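Local coordinates for protein galactonate dehydratase (PDB 5OLC) that is a member of the enolase superfamily, with a mandelate racemase/muconate lactonizing enzyme-type N-terminal domain and a TIM-barrel-like C-terminal domain, at residues A[263-266]-A[270-273]; A[343-348]-A[379-384]; A[155-160]-A[186-191]. All blocks are in the same frame, centred on the assembly; numbering follows the deposited sequence.

Interaction 1. Residues A[263-266]-A[270-273]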
loop_
_atom_site.group_PDB
_atom_site.type_symbol
_atom_site.label_atom_id
_atom_site.label_comp_id
_atom_site.label_asym_id
_atom_site.label_seq_id
_atom_site.Cartn_x
_atom_site.Cartn_y
_atom_site.Cartn_z
ATOM N N LYS A 263 7.971 12.378 12.643
ATOM C CA LYS A 263 6.770 11.706 12.133
ATOM C C LYS A 263 7.180 10.805 10.966
ATOM O O LYS A 263 6.781 9.643 10.935
ATOM C CB LYS A 263 5.709 12.762 11.731
ATOM C CG LYS A 263 4.844 12.525 10.495
ATOM C CD LYS A 263 3.680 11.583 10.723
ATOM C CE LYS A 263 2.537 11.828 9.758
ATOM N NZ LYS A 263 2.826 11.537 8.318
ATOM N N ARG A 264 8.037 11.328 10.045
ATOM C CA ARG A 264 8.542 10.599 8.886
ATOM C C ARG A 264 9.432 9.426 9.319
ATOM O O ARG A 264 9.320 8.358 8.717
ATOM C CB ARG A 264 9.191 11.541 7.843
ATOM C CG ARG A 264 10.731 11.575 7.714
ATOM C CD ARG A 264 11.197 12.411 6.517
ATOM N NE ARG A 264 11.065 13.874 6.698
ATOM C CZ ARG A 264 10.040 14.631 6.276
ATOM N NH1 ARG A 264 10.042 15.941 6.491
ATOM N NH2 ARG A 264 9.002 14.076 5.653
ATOM N N LEU A 265 10.219 9.577 10.401
ATOM C CA LEU A 265 11.044 8.481 10.907
ATOM C C LEU A 265 10.161 7.348 11.457
ATOM O O LEU A 265 10.393 6.176 11.153
ATOM C CB LEU A 265 12.027 8.991 11.988
ATOM C CG LEU A 265 12.959 7.936 12.634
ATOM C CD1 LEU A 265 14.145 7.655 11.778
ATOM C CD2 LEU A 265 13.406 8.374 13.987
ATOM N N PHE A 266 9.137 7.714 12.236
ATOM C CA PHE A 266 8.216 6.763 12.849
ATOM C C PHE A 266 7.280 6.085 11.841
ATOM O O PHE A 266 6.891 4.932 12.071
ATOM C CB PHE A 266 7.388 7.437 13.973
ATOM C CG PHE A 266 8.144 8.039 15.140
ATOM C CD1 PHE A 266 9.212 7.362 15.731
ATOM C CD2 PHE A 266 7.728 9.231 15.711
ATOM C CE1 PHE A 266 9.884 7.906 16.825
ATOM C CE2 PHE A 266 8.392 9.764 16.818
ATOM C CZ PHE A 266 9.466 9.097 17.368
ATOM N N CYS A 270 11.384 2.605 11.573
ATOM C CA CYS A 270 12.847 2.578 11.592
ATOM C C CYS A 270 13.466 2.168 12.915
ATOM O O CYS A 270 14.339 1.289 12.944
ATOM C CB CYS A 270 13.403 3.923 11.140
ATOM S SG CYS A 270 12.715 4.523 9.585
ATOM N N VAL A 271 13.077 2.867 14.000
ATOM C CA VAL A 271 13.698 2.701 15.302
ATOM C C VAL A 271 12.805 2.084 16.384
ATOM O O VAL A 271 11.572 2.170 16.339
ATOM C CB VAL A 271 14.299 4.050 15.789
ATOM C CG1 VAL A 271 15.414 4.516 14.867
ATOM C CG2 VAL A 271 13.235 5.134 15.952
ATOM N N ASP A 272 13.481 1.479 17.375
ATOM C CA ASP A 272 12.929 0.934 18.601
ATOM C C ASP A 272 12.972 2.077 19.635
ATOM O O ASP A 272 12.058 2.190 20.458
ATOM C CB ASP A 272 13.777 -0.259 19.085
ATOM C CG ASP A 272 13.504 -1.547 18.354
ATOM O OD1 ASP A 272 12.394 -2.107 18.524
ATOM O OD2 ASP A 272 14.404 -2.019 17.643
ATOM N N ILE A 273 14.039 2.924 19.568
ATOM C CA ILE A 273 14.299 4.085 20.448
ATOM C C ILE A 273 14.586 5.316 19.602
ATOM O O ILE A 273 15.499 5.279 18.773
ATOM C CB ILE A 273 15.510 3.844 21.406
ATOM C CG1 ILE A 273 15.395 2.549 22.219
ATOM C CG2 ILE A 273 15.745 5.036 22.309
ATOM C CD1 ILE A 273 16.437 1.594 21.920
#

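Interaction 2. Residues A[343-348]-A[379-384]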
loop_
_atom_site.group_PDB
_atom_site.type_symbol
_atom_site.label_atom_id
_atom_site.label_comp_id
_atom_site.label_asym_id
_atom_site.label_seq_id
_atom_site.Cartn_x
_atom_site.Cartn_y
_atom_site.Cartn_z
ATOM N N ASN A 343 35.999 17.138 29.202
ATOM C CA ASN A 343 35.308 18.354 28.787
ATOM C C ASN A 343 35.383 19.454 29.829
ATOM O O ASN A 343 34.620 19.479 30.799
ATOM C CB ASN A 343 33.868 18.065 28.370
ATOM C CG ASN A 343 33.251 19.102 27.465
ATOM O OD1 ASN A 343 33.634 20.279 27.436
ATOM N ND2 ASN A 343 32.205 18.692 26.773
ATOM N N ALA A 344 36.312 20.380 29.600
ATOM C CA ALA A 344 36.537 21.526 30.455
ATOM C C ALA A 344 35.423 22.556 30.284
ATOM O O ALA A 344 35.119 23.254 31.241
ATOM C CB ALA A 344 37.887 22.148 30.147
ATOM N N LEU A 345 34.795 22.651 29.099
ATOM C CA LEU A 345 33.712 23.626 28.880
ATOM C C LEU A 345 32.447 23.211 29.613
ATOM O O LEU A 345 31.701 24.055 30.112
ATOM C CB LEU A 345 33.436 23.809 27.398
ATOM C CG LEU A 345 34.680 23.935 26.562
ATOM C CD1 LEU A 345 34.684 22.920 25.487
ATOM C CD2 LEU A 345 34.847 25.326 26.023
ATOM N N ARG A 346 32.232 21.897 29.705
ATOM C CA ARG A 346 31.103 21.315 30.412
ATOM C C ARG A 346 31.329 21.393 31.924
ATOM O O ARG A 346 30.430 21.828 32.642
ATOM C CB ARG A 346 30.887 19.864 29.941
ATOM C CG ARG A 346 29.932 19.014 30.770
ATOM C CD ARG A 346 30.658 17.860 31.424
ATOM N NE ARG A 346 31.093 16.880 30.434
ATOM C CZ ARG A 346 31.866 15.834 30.694
ATOM N NH1 ARG A 346 32.297 15.607 31.931
ATOM N NH2 ARG A 346 32.203 14.997 29.726
ATOM N N ASP A 347 32.520 20.998 32.406
ATOM C CA ASP A 347 32.790 20.958 33.839
ATOM C C ASP A 347 33.264 22.294 34.471
ATOM O O ASP A 347 33.078 22.474 35.679
ATOM C CB ASP A 347 33.749 19.813 34.162
ATOM C CG ASP A 347 33.094 18.452 33.984
ATOM O OD1 ASP A 347 31.967 18.257 34.507
ATOM O OD2 ASP A 347 33.697 17.585 33.320
ATOM N N GLU A 348 33.803 23.237 33.680
ATOM C CA GLU A 348 34.272 24.516 34.224
ATOM C C GLU A 348 33.350 25.695 33.913
ATOM O O GLU A 348 33.040 26.456 34.822
ATOM C CB GLU A 348 35.713 24.832 33.778
ATOM C CG GLU A 348 36.772 23.864 34.283
ATOM C CD GLU A 348 38.174 24.060 33.732
ATOM O OE1 GLU A 348 38.585 25.228 33.536
ATOM O OE2 GLU A 348 38.879 23.043 33.536
ATOM N N GLU A 379 34.644 34.065 30.123
ATOM C CA GLU A 379 35.574 35.042 29.510
ATOM C C GLU A 379 36.901 34.413 29.108
ATOM O O GLU A 379 37.471 34.792 28.084
ATOM C CB GLU A 379 35.824 36.251 30.427
ATOM C CG GLU A 379 34.718 37.301 30.386
ATOM C CD GLU A 379 34.572 38.110 29.111
ATOM O OE1 GLU A 379 33.413 38.369 28.706
ATOM O OE2 GLU A 379 35.613 38.507 28.534
ATOM N N HIS A 380 37.373 33.432 29.905
ATOM C CA HIS A 380 38.616 32.723 29.647
ATOM C C HIS A 380 38.558 31.826 28.431
ATOM O O HIS A 380 39.482 31.864 27.624
ATOM C CB HIS A 380 39.090 31.926 30.875
ATOM C CG HIS A 380 40.350 31.158 30.608
ATOM N ND1 HIS A 380 40.347 29.779 30.528
ATOM C CD2 HIS A 380 41.592 31.610 30.312
ATOM C CE1 HIS A 380 41.592 29.434 30.245
ATOM N NE2 HIS A 380 42.374 30.501 30.094
ATOM N N TYR A 381 37.505 31.006 28.306
ATOM C CA TYR A 381 37.361 30.035 27.226
ATOM C C TYR A 381 36.760 30.562 25.920
ATOM O O TYR A 381 36.778 29.834 24.930
ATOM C CB TYR A 381 36.561 28.845 27.723
ATOM C CG TYR A 381 37.346 27.903 28.603
ATOM C CD1 TYR A 381 38.172 26.930 28.049
ATOM C CD2 TYR A 381 37.189 27.913 29.985
ATOM C CE1 TYR A 381 38.849 26.014 28.852
ATOM C CE2 TYR A 381 37.868 27.009 30.799
ATOM C CZ TYR A 381 38.700 26.059 30.228
ATOM O OH TYR A 381 39.405 25.170 31.000
ATOM N N LEU A 382 36.266 31.817 25.893
ATOM C CA LEU A 382 35.689 32.485 24.712
ATOM C C LEU A 382 36.592 32.423 23.438
ATOM O O LEU A 382 37.810 32.228 23.533
ATOM C CB LEU A 382 35.348 33.955 25.058
ATOM C CG LEU A 382 33.899 34.464 24.844
ATOM C CD1 LEU A 382 33.592 34.831 23.365
ATOM C CD2 LEU A 382 32.867 33.523 25.447
ATOM N N ASP A 383 35.980 32.587 22.254
ATOM C CA ASP A 383 36.651 32.529 20.954
ATOM C C ASP A 383 36.683 33.912 20.267
ATOM O O ASP A 383 35.799 34.754 20.505
ATOM C CB ASP A 383 35.956 31.460 20.077
ATOM C CG ASP A 383 36.591 31.137 18.734
ATOM O OD1 ASP A 383 36.335 31.885 17.762
ATOM O OD2 ASP A 383 37.246 30.074 18.627
ATOM N N LYS A 384 37.728 34.136 19.422
ATOM C CA LYS A 384 37.953 35.374 18.669
ATOM C C LYS A 384 37.173 35.434 17.336
ATOM O O LYS A 384 37.288 34.553 16.484
ATOM C CB LYS A 384 39.453 35.604 18.455
#

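Interaction 3. Residues A[155-160]-A[186-191]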
loop_
_atom_site.group_PDB
_atom_site.type_symbol
_atom_site.label_atom_id
_atom_site.label_comp_id
_atom_site.label_asym_id
_atom_site.label_seq_id
_atom_site.Cartn_x
_atom_site.Cartn_y
_atom_site.Cartn_z
ATOM N N LEU A 155 43.225 0.452 27.078
ATOM C CA LEU A 155 42.821 1.679 27.762
ATOM C C LEU A 155 41.302 1.774 27.826
ATOM O O LEU A 155 40.778 2.301 28.810
ATOM C CB LEU A 155 43.394 2.915 27.069
ATOM N N LEU A 156 40.596 1.249 26.787
ATOM C CA LEU A 156 39.132 1.213 26.689
ATOM C C LEU A 156 38.530 0.362 27.817
ATOM O O LEU A 156 37.535 0.765 28.424
ATOM C CB LEU A 156 38.693 0.683 25.316
ATOM N N VAL A 157 39.170 -0.789 28.117
ATOM C CA VAL A 157 38.802 -1.746 29.171
ATOM C C VAL A 157 38.859 -1.056 30.550
ATOM O O VAL A 157 37.942 -1.217 31.354
ATOM C CB VAL A 157 39.705 -3.012 29.107
ATOM C CG1 VAL A 157 39.342 -4.021 30.191
ATOM C CG2 VAL A 157 39.647 -3.668 27.727
ATOM N N GLU A 158 39.913 -0.256 30.783
ATOM C CA GLU A 158 40.136 0.496 32.019
ATOM C C GLU A 158 39.071 1.580 32.230
ATOM O O GLU A 158 38.560 1.710 33.345
ATOM C CB GLU A 158 41.543 1.113 32.014
ATOM C CG GLU A 158 42.204 1.155 33.376
ATOM C CD GLU A 158 43.193 2.297 33.514
ATOM O OE1 GLU A 158 42.752 3.466 33.603
ATOM O OE2 GLU A 158 44.414 2.024 33.516
ATOM N N GLU A 159 38.727 2.338 31.151
ATOM C CA GLU A 159 37.711 3.400 31.134
ATOM C C GLU A 159 36.344 2.811 31.509
ATOM O O GLU A 159 35.598 3.431 32.268
ATOM C CB GLU A 159 37.654 4.055 29.737
ATOM C CG GLU A 159 36.725 5.256 29.621
ATOM C CD GLU A 159 36.272 5.593 28.214
ATOM O OE1 GLU A 159 35.805 4.679 27.497
ATOM O OE2 GLU A 159 36.346 6.784 27.839
ATOM N N ALA A 160 36.045 1.600 30.995
ATOM C CA ALA A 160 34.820 0.849 31.258
ATOM C C ALA A 160 34.768 0.393 32.713
ATOM O O ALA A 160 33.751 0.601 33.374
ATOM C CB ALA A 160 34.748 -0.355 30.341
ATOM N N ILE A 186 34.345 -5.266 21.604
ATOM C CA ILE A 186 33.040 -5.495 22.247
ATOM C C ILE A 186 33.160 -6.720 23.163
ATOM O O ILE A 186 32.633 -6.710 24.277
ATOM C CB ILE A 186 31.863 -5.610 21.230
ATOM C CG1 ILE A 186 31.707 -4.315 20.405
ATOM C CG2 ILE A 186 30.533 -5.951 21.936
ATOM C CD1 ILE A 186 31.075 -4.485 19.024
ATOM N N ALA A 187 33.907 -7.748 22.706
ATOM C CA ALA A 187 34.180 -8.966 23.467
ATOM C C ALA A 187 34.985 -8.644 24.728
ATOM O O ALA A 187 34.678 -9.176 25.794
ATOM C CB ALA A 187 34.947 -9.953 22.602
ATOM N N ALA A 188 35.992 -7.743 24.600
ATOM C CA ALA A 188 36.890 -7.316 25.675
ATOM C C ALA A 188 36.176 -6.525 26.763
ATOM O O ALA A 188 36.384 -6.809 27.946
ATOM C CB ALA A 188 38.041 -6.506 25.106
ATOM N N ILE A 189 35.333 -5.548 26.367
ATOM C CA ILE A 189 34.582 -4.700 27.298
ATOM C C ILE A 189 33.532 -5.523 28.051
ATOM O O ILE A 189 33.435 -5.373 29.271
ATOM C CB ILE A 189 34.018 -3.415 26.624
ATOM C CG1 ILE A 189 33.320 -2.480 27.636
ATOM C CG2 ILE A 189 33.125 -3.732 25.436
ATOM C CD1 ILE A 189 33.096 -1.054 27.148
ATOM N N ARG A 190 32.807 -6.433 27.347
ATOM C CA ARG A 190 31.799 -7.313 27.949
ATOM C C ARG A 190 32.445 -8.240 28.986
ATOM O O ARG A 190 31.846 -8.475 30.038
ATOM C CB ARG A 190 31.047 -8.114 26.878
ATOM N N LYS A 191 33.686 -8.714 28.710
ATOM C CA LYS A 191 34.470 -9.569 29.606
ATOM C C LYS A 191 34.828 -8.821 30.905
ATOM O O LYS A 191 34.772 -9.406 31.990
ATOM C CB LYS A 191 35.742 -10.041 28.894
ATOM C CG LYS A 191 35.945 -11.549 28.938
ATOM C CD LYS A 191 36.992 -12.032 27.927
ATOM C CE LYS A 191 38.431 -11.859 28.367
ATOM N NZ LYS A 191 38.827 -12.858 29.399
#

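Interaction 1. Residues A[263-266]-A[270-273]
Leu265, near the end of helix 258-267, spreads its two methyl branches over consecutive residues of the loop that follows, one onto Cys270 and the other onto Val271. Its CG stands anti to the backbone N (chi1 179°), beside the carbonyl carbon, and from there the two methyls reach different residues of the loop. CD1 lies 3.9 Å from Cys270 CB and slightly farther from the sulfur, while CD2 meets Val271 CG2 at 3.8 Å. The Leu265 and Val271 side chains cross at about a right angle, so they touch methyl to methyl and do not lie alongside one another.

The CB of Cys270 points toward the helix. Its SG is turned to the side of its own backbone N (chi1 -51°), a rotation that places the sulfur beside the final turn of the helix, 3.3 Å from Leu265 O. On Val271, CG2 is the branch that faces the helix. The same methyl also approaches the Phe266 ring from its edge, near the ring plane, with CE1 at 4.4 Å.

Tyr236 of helix 236-245 packs on both Leu265 and Cys270, and Tyr239 adds to the cover over Cys270. Asp272, just before strand 273-274, is bonded to Ile250 through the backbone, and its carboxylate makes a salt bridge to Arg243. The helix and its return loop are therefore joined within the beta-alpha-beta unit by buried aliphatic, aromatic and sulfur surfaces, and the side chains contribute dispersion and exclusion of water, with no ion pair across the contact.

Interaction 2. Residues A[343-348]-A[379-384]
Glu348 and Tyr381 reach each other because both side chains leave the backbone with CG anti to the carbonyl carbon (chi1 -64° and -76°), and because the glutamate is extended beyond CG. The carboxylate of helix 344-349 thus arrives at the phenol of helix 375-381, the two side chains crossing at about a right angle. Tyr381 OH donates a hydrogen bond of 2.7 Å to Glu348 OE1. The oxygen lies at the edge of the ring, in its plane, but the hydroxyl meets it from well above the carboxylate plane, and the carboxylate and ring planes are 69° apart. OE1 takes this bond; OE2 is farther from the hydroxyl and poorly angled.

One turn earlier on the same helix, Ala344 points its CB toward the phenol and stops 3.5 Å from Tyr381 OH. Leu345 adds a further apolar contact, its CD2 approaching Tyr381 CD1 obliquely at 4.2 Å. His380 ND1 lies 3.6 Å above one ring face of Tyr381, offset toward the rim.

Helix 344-349 is capped at its start by Asn343, the N-cap residue: its OD1 accepts from Arg346 N at 3.1 Å and, more weakly, from Leu345 N. Arg346 NH1 makes a salt bridge to the neighbouring Asp347 OD2 at 2.8 Å. Strand 11-22 adjoins the contact: His21 touches Ala344, Leu345 and Tyr381, and Tyr381 bonds to Ser20 through the backbone. The arrangement belongs to the two-domain architecture of the enolase superfamily, in which C-terminal elements of the chain fold back onto the antiparallel sheet of the N-terminal domain.

Interaction 3. Residues A[155-160]-A[186-191]
Val157 and Ala160 of helix 154-165 pack against Ala188 and Ile189 of helix 179-193, two neighbouring outer helices of the TIM-barrel-like domain, linked in sequence through strand 170-174. The contact is wholly apolar, and with alanine on both helices the backbones come close, the CA atoms of Val157 and Ile189 being 5.5 Å apart.

Ile189 carries the inner half of the contact. Its CG1 is anti to the backbone N (chi1 -176°) and its outer bond is also extended (chi2 163°), so the CG1-CD1 arm stretches across to helix 154-165 and lies against the methyl of Ala160, which points back toward it. The outer half is a lighter touch between branches. Val157 directs CG2 toward Ala188, and CB of Ala188 receives it at 4.2 Å; this pair sits nearer the surface than Ala160 and Ile189, which are both buried.

One turn farther along helix 179-193 the same ridge continues, with Ala192 touching Val157 and Ile193 touching Ala160. Beneath, Ile189 rests on Met173 of strand 170-174 and on Leu199 of strand 198-202, so a residue that meets the neighbouring helix is also seated on the barrel wall. Both helices keep regular backbone bonding here, Ala160 N to Leu156 O among them. The methyl of the alanine, Ala160 CB, ends up 3.7 Å from Ile189 CD1 and equally far from Ile189 CG1, flanking the last bond of the isoleucine arm.

Along the chain the order is interaction 3, then 1, then 2, each closing before the next opens. Interactions 1 and 3 both lie in the enolase C-terminal-like domain, their centres about 30 Å apart: interaction 3 joins two early outer helices, 154-165 and 179-193, and interaction 1 connects the later helix 258-267 to the run into strand 273-274 of the barrel sheet, to which strand 170-174 also belongs. The centre of interaction 2 is about 35 Å from that of interaction 1, on the opposite side of the chain's centre, and about 31 Å from that of interaction 3. Two are thus local packing within the barrel domain, whereas interaction 2 lies where late parts of the chain meet the N-terminal sheet.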